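Local coordinates for DUF985 domain-containing protein (Shewanella oneidensis, PDB 1YUD), which is of unknown function but belongs to the cupin superfamily, with the two facing beta sheets expected of that fold, at residues T58-R66 against A159-P167. Sequence-based numbering, arbitrary orientation.
Sequences TGEVSHFHR and AVVQKLSRP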
ATOM      1  N   THR A  58      -1.556 -15.173 -15.399  1.00 62.07           N
ATOM      2  CA  THR A  58      -2.012 -15.148 -16.786  1.00 61.82           C
ATOM      3  C   THR A  58      -3.405 -15.708 -17.073  1.00 61.71           C
ATOM      4  O   THR A  58      -3.978 -15.426 -18.129  1.00 61.70           O
ATOM      5  CB  THR A  58      -1.023 -15.869 -17.700  1.00 60.89           C
ATOM      6  OG1 THR A  58       0.290 -15.336 -17.497  1.00 61.94           O
ATOM      7  CG2 THR A  58      -1.411 -15.661 -19.141  1.00 61.04           C
ATOM      8  N   GLY A  59      -3.955 -16.493 -16.153  1.00 61.09           N
ATOM      9  CA  GLY A  59      -5.285 -17.033 -16.378  1.00 61.49           C
ATOM     10  C   GLY A  59      -6.351 -16.311 -15.571  1.00 62.32           C
ATOM     11  O   GLY A  59      -7.556 -16.495 -15.781  1.00 62.05           O
ATOM     12  N   GLU A  60      -5.903 -15.471 -14.646  1.00 62.67           N
ATOM     13  CA  GLU A  60      -6.819 -14.739 -13.784  1.00 61.63           C
ATOM     14  C   GLU A  60      -6.939 -13.231 -14.073  1.00 60.35           C
ATOM     15  O   GLU A  60      -5.990 -12.574 -14.521  1.00 58.25           O
ATOM     16  CB  GLU A  60      -6.408 -14.957 -12.314  1.00 62.31           C
ATOM     17  CG  GLU A  60      -6.654 -16.366 -11.772  1.00 62.61           C
ATOM     18  CD  GLU A  60      -8.121 -16.617 -11.441  1.00 65.53           C
ATOM     19  OE1 GLU A  60      -8.980 -16.356 -12.316  1.00 67.44           O
ATOM     20  OE2 GLU A  60      -8.422 -17.074 -10.312  1.00 64.99           O
ATOM     21  N   VAL A  61      -8.140 -12.713 -13.835  1.00 58.72           N
ATOM     22  CA  VAL A  61      -8.448 -11.298 -13.971  1.00 58.26           C
ATOM     23  C   VAL A  61      -9.435 -11.036 -12.841  1.00 59.06           C
ATOM     24  O   VAL A  61     -10.140 -11.952 -12.403  1.00 58.93           O
ATOM     25  CB  VAL A  61      -9.144 -10.934 -15.312  1.00 57.66           C
ATOM     26  CG1 VAL A  61      -8.250 -11.278 -16.486  1.00 57.44           C
ATOM     27  CG2 VAL A  61     -10.492 -11.616 -15.406  1.00 57.62           C
ATOM     28  N   SER A  62      -9.475  -9.799 -12.353  1.00 59.37           N
ATOM     29  CA  SER A  62     -10.393  -9.449 -11.279  1.00 59.23           C
ATOM     30  C   SER A  62     -11.700  -8.985 -11.898  1.00 59.49           C
ATOM     31  O   SER A  62     -11.792  -7.867 -12.386  1.00 60.11           O
ATOM     32  CB  SER A  62      -9.800  -8.342 -10.412  1.00 58.42           C
ATOM     33  OG  SER A  62     -10.631  -8.106  -9.293  1.00 57.65           O
ATOM     34  N   HIS A  63     -12.712  -9.845 -11.871  1.00 60.44           N
ATOM     35  CA  HIS A  63     -14.003  -9.528 -12.474  1.00 61.29           C
ATOM     36  C   HIS A  63     -14.793  -8.374 -11.845  1.00 61.02           C
ATOM     37  O   HIS A  63     -14.894  -8.248 -10.621  1.00 59.78           O
ATOM     38  CB  HIS A  63     -14.883 -10.781 -12.520  1.00 61.97           C
ATOM     39  CG  HIS A  63     -14.203 -11.974 -13.117  1.00 63.36           C
ATOM     40  ND1 HIS A  63     -13.560 -12.924 -12.352  1.00 64.95           N
ATOM     41  CD2 HIS A  63     -14.049 -12.362 -14.403  1.00 64.13           C
ATOM     42  CE1 HIS A  63     -13.042 -13.847 -13.141  1.00 65.19           C
ATOM     43  NE2 HIS A  63     -13.324 -13.529 -14.390  1.00 65.89           N
ATOM     44  N   PHE A  64     -15.356  -7.543 -12.717  1.00 60.35           N
ATOM     45  CA  PHE A  64     -16.150  -6.406 -12.301  1.00 59.79           C
ATOM     46  C   PHE A  64     -16.924  -6.692 -11.023  1.00 59.18           C
ATOM     47  O   PHE A  64     -17.602  -7.717 -10.912  1.00 59.40           O
ATOM     48  CB  PHE A  64     -17.113  -6.015 -13.412  1.00 60.35           C
ATOM     49  CG  PHE A  64     -16.465  -5.265 -14.534  1.00 61.79           C
ATOM     50  CD1 PHE A  64     -16.517  -5.748 -15.838  1.00 63.38           C
ATOM     51  CD2 PHE A  64     -15.823  -4.055 -14.293  1.00 61.62           C
ATOM     52  CE1 PHE A  64     -15.940  -5.033 -16.896  1.00 62.00           C
ATOM     53  CE2 PHE A  64     -15.244  -3.334 -15.336  1.00 61.30           C
ATOM     54  CZ  PHE A  64     -15.305  -3.825 -16.640  1.00 62.56           C
ATOM     55  N   HIS A  65     -16.802  -5.771 -10.068  1.00 58.10           N
ATOM     56  CA  HIS A  65     -17.460  -5.850  -8.760  1.00 55.83           C
ATOM     57  C   HIS A  65     -17.515  -4.440  -8.164  1.00 54.44           C
ATOM     58  O   HIS A  65     -16.774  -3.559  -8.571  1.00 53.94           O
ATOM     59  CB  HIS A  65     -16.661  -6.771  -7.840  1.00 55.07           C
ATOM     60  CG  HIS A  65     -15.221  -6.385  -7.708  1.00 52.64           C
ATOM     61  ND1 HIS A  65     -14.684  -5.889  -6.540  1.00 51.41           N
ATOM     62  CD2 HIS A  65     -14.212  -6.393  -8.610  1.00 52.06           C
ATOM     63  CE1 HIS A  65     -13.407  -5.607  -6.729  1.00 51.02           C
ATOM     64  NE2 HIS A  65     -13.097  -5.904  -7.977  1.00 51.49           N
ATOM     65  N   ARG A  66     -18.383  -4.227  -7.193  1.00 54.72           N
ATOM     66  CA  ARG A  66     -18.498  -2.906  -6.600  1.00 56.76           C
ATOM     67  C   ARG A  66     -18.321  -2.893  -5.085  1.00 56.94           C
ATOM     68  O   ARG A  66     -18.805  -3.776  -4.379  1.00 57.28           O
ATOM     69  CB  ARG A  66     -19.850  -2.303  -6.956  1.00 58.87           C
ATOM     70  CG  ARG A  66     -20.090  -0.935  -6.385  1.00 60.29           C
ATOM     71  CD  ARG A  66     -21.572  -0.641  -6.387  1.00 63.80           C
ATOM     72  NE  ARG A  66     -22.150  -0.695  -7.727  1.00 65.04           N
ATOM     73  CZ  ARG A  66     -23.452  -0.606  -7.974  1.00 66.27           C
ATOM     74  NH1 ARG A  66     -24.316  -0.466  -6.976  1.00 66.49           N
ATOM     75  NH2 ARG A  66     -23.891  -0.639  -9.223  1.00 67.22           N
ATOM     76  N   ALA A 159     -17.198  -4.833 -25.238  1.00 78.16           N
ATOM     77  CA  ALA A 159     -15.822  -5.271 -25.450  1.00 77.19           C
ATOM     78  C   ALA A 159     -15.043  -5.645 -24.181  1.00 77.17           C
ATOM     79  O   ALA A 159     -14.425  -6.711 -24.120  1.00 76.09           O
ATOM     80  CB  ALA A 159     -15.061  -4.201 -26.229  1.00 76.13           C
ATOM     81  N   VAL A 160     -15.067  -4.774 -23.174  1.00 77.52           N
ATOM     82  CA  VAL A 160     -14.338  -5.031 -21.934  1.00 76.33           C
ATOM     83  C   VAL A 160     -15.179  -5.808 -20.920  1.00 76.45           C
ATOM     84  O   VAL A 160     -14.635  -6.455 -20.026  1.00 76.56           O
ATOM     85  CB  VAL A 160     -13.858  -3.717 -21.284  1.00 75.53           C
ATOM     86  CG1 VAL A 160     -14.998  -3.074 -20.520  1.00 74.88           C
ATOM     87  CG2 VAL A 160     -12.666  -3.981 -20.381  1.00 74.07           C
ATOM     88  N   VAL A 161     -16.500  -5.741 -21.049  1.00 76.17           N
ATOM     89  CA  VAL A 161     -17.372  -6.478 -20.141  1.00 76.52           C
ATOM     90  C   VAL A 161     -17.190  -7.984 -20.381  1.00 77.73           C
ATOM     91  O   VAL A 161     -17.330  -8.796 -19.459  1.00 77.85           O
ATOM     92  CB  VAL A 161     -18.853  -6.106 -20.356  1.00 75.43           C
ATOM     93  CG1 VAL A 161     -19.715  -6.801 -19.318  1.00 74.52           C
ATOM     94  CG2 VAL A 161     -19.026  -4.605 -20.267  1.00 73.78           C
ATOM     95  N   GLN A 162     -16.865  -8.340 -21.624  1.00 78.68           N
ATOM     96  CA  GLN A 162     -16.644  -9.729 -22.018  1.00 79.54           C
ATOM     97  C   GLN A 162     -15.284 -10.248 -21.574  1.00 80.35           C
ATOM     98  O   GLN A 162     -14.879 -11.338 -21.968  1.00 80.79           O
ATOM     99  CB  GLN A 162     -16.726  -9.885 -23.532  1.00 79.57           C
ATOM    100  CG  GLN A 162     -18.068  -9.589 -24.150  1.00 79.77           C
ATOM    101  CD  GLN A 162     -18.070  -9.876 -25.644  1.00 80.55           C
ATOM    102  OE1 GLN A 162     -17.162  -9.462 -26.373  1.00 79.75           O
ATOM    103  NE2 GLN A 162     -19.091 -10.587 -26.108  1.00 81.70           N
ATOM    104  N   LYS A 163     -14.563  -9.466 -20.783  1.00 81.42           N
ATOM    105  CA  LYS A 163     -13.258  -9.900 -20.298  1.00 82.47           C
ATOM    106  C   LYS A 163     -13.221  -9.938 -18.777  1.00 81.87           C
ATOM    107  O   LYS A 163     -12.681 -10.874 -18.181  1.00 80.64           O
ATOM    108  CB  LYS A 163     -12.149  -8.979 -20.824  1.00 83.62           C
ATOM    109  CG  LYS A 163     -11.706  -9.296 -22.246  1.00 86.33           C
ATOM    110  CD  LYS A 163     -12.860  -9.220 -23.244  1.00 88.58           C
ATOM    111  CE  LYS A 163     -12.399  -9.604 -24.649  1.00 90.28           C
ATOM    112  NZ  LYS A 163     -13.487  -9.527 -25.675  1.00 90.45           N
ATOM    113  N   LEU A 164     -13.814  -8.919 -18.159  1.00 81.68           N
ATOM    114  CA  LEU A 164     -13.843  -8.807 -16.708  1.00 81.90           C
ATOM    115  C   LEU A 164     -15.205  -9.200 -16.155  1.00 82.49           C
ATOM    116  O   LEU A 164     -15.673  -8.628 -15.173  1.00 83.29           O
ATOM    117  CB  LEU A 164     -13.517  -7.370 -16.281  1.00 80.77           C
ATOM    118  CG  LEU A 164     -12.294  -6.682 -16.904  1.00 80.04           C
ATOM    119  CD1 LEU A 164     -12.172  -5.276 -16.354  1.00 80.50           C
ATOM    120  CD2 LEU A 164     -11.041  -7.470 -16.607  1.00 80.46           C
ATOM    121  N   SER A 165     -15.844 -10.175 -16.787  1.00 83.22           N
ATOM    122  CA  SER A 165     -17.150 -10.634 -16.339  1.00 83.56           C
ATOM    123  C   SER A 165     -17.445 -12.008 -16.922  1.00 83.69           C
ATOM    124  O   SER A 165     -16.758 -12.459 -17.837  1.00 83.98           O
ATOM    125  CB  SER A 165     -18.229  -9.641 -16.776  1.00 83.56           C
ATOM    126  OG  SER A 165     -19.498 -10.013 -16.271  1.00 84.37           O
ATOM    127  N   ARG A 166     -18.453 -12.679 -16.377  1.00 84.19           N
ATOM    128  CA  ARG A 166     -18.849 -13.998 -16.869  1.00 85.14           C
ATOM    129  C   ARG A 166     -20.351 -14.195 -16.733  1.00 86.09           C
ATOM    130  O   ARG A 166     -20.960 -13.757 -15.750  1.00 86.26           O
ATOM    131  CB  ARG A 166     -18.089 -15.118 -16.140  1.00 83.10           C
ATOM    132  CG  ARG A 166     -16.693 -15.344 -16.697  1.00 81.05           C
ATOM    133  CD  ARG A 166     -15.992 -16.504 -16.029  1.00 80.06           C
ATOM    134  NE  ARG A 166     -15.974 -16.370 -14.580  1.00 80.20           N
ATOM    135  CZ  ARG A 166     -14.947 -16.719 -13.811  1.00 80.69           C
ATOM    136  NH1 ARG A 166     -13.846 -17.221 -14.356  1.00 80.07           N
ATOM    137  NH2 ARG A 166     -15.022 -16.567 -12.491  1.00 80.75           N
ATOM    138  N   PRO A 167     -20.965 -14.863 -17.726  1.00 86.78           N
ATOM    139  CA  PRO A 167     -22.397 -15.162 -17.817  1.00 87.50           C
ATOM    140  C   PRO A 167     -23.030 -16.127 -16.809  1.00 87.81           C
ATOM    141  O   PRO A 167     -22.347 -16.798 -16.034  1.00 86.86           O
ATOM    142  CB  PRO A 167     -22.547 -15.652 -19.254  1.00 87.76           C
ATOM    143  CG  PRO A 167     -21.252 -16.341 -19.495  1.00 87.03           C
ATOM    144  CD  PRO A 167     -20.255 -15.379 -18.910  1.00 86.61           C
TER
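Phe64 and Leu164 carry this contact through both backbone and side chain. Phe64 N donates to Leu164 O at 2.7 Å, with 149° at the hydrogen and the donor tilted from the carbonyl plane. Beside this bond, Leu164 CB lies over one face of the Phe64 ring, 3.8 Å from the centroid, which meets the geometry of a CH-pi contact; Leu164 CD1 reaches the same ring at CZ (3.5 Å). With CG anti to its carbonyl carbon (chi1 -77°), Phe64 directs its far edge to the helix end, where Val160 CG1 lies in the ring plane, 4.0 Å from CZ. Replacing the ring with an alanine's methyl would probably open a gap against Leu164 and leave Val160 CG1 without its aromatic neighbour. On the other side of the bonded carbonyl, the Arg166 guanidinium presents a face to His63 CE1, its NH2 3.4 Å from that atom, the two planes 36° apart. His63 ND1 is bonded to Glu28 O, which probably limits rotation of the imidazole. Val160 O, accepting from Lys163 N and Leu164 N, ties down the turn ending helix 158-161. The loop after that helix packs along strand 62-66, an outermost strand within this chain of one sheet of the cupin-family fold: Phe64 also touches Ile116 and Ile86 of strands 116-121 and 81-86, while Val161 and Ser165 pack on helix 147-152.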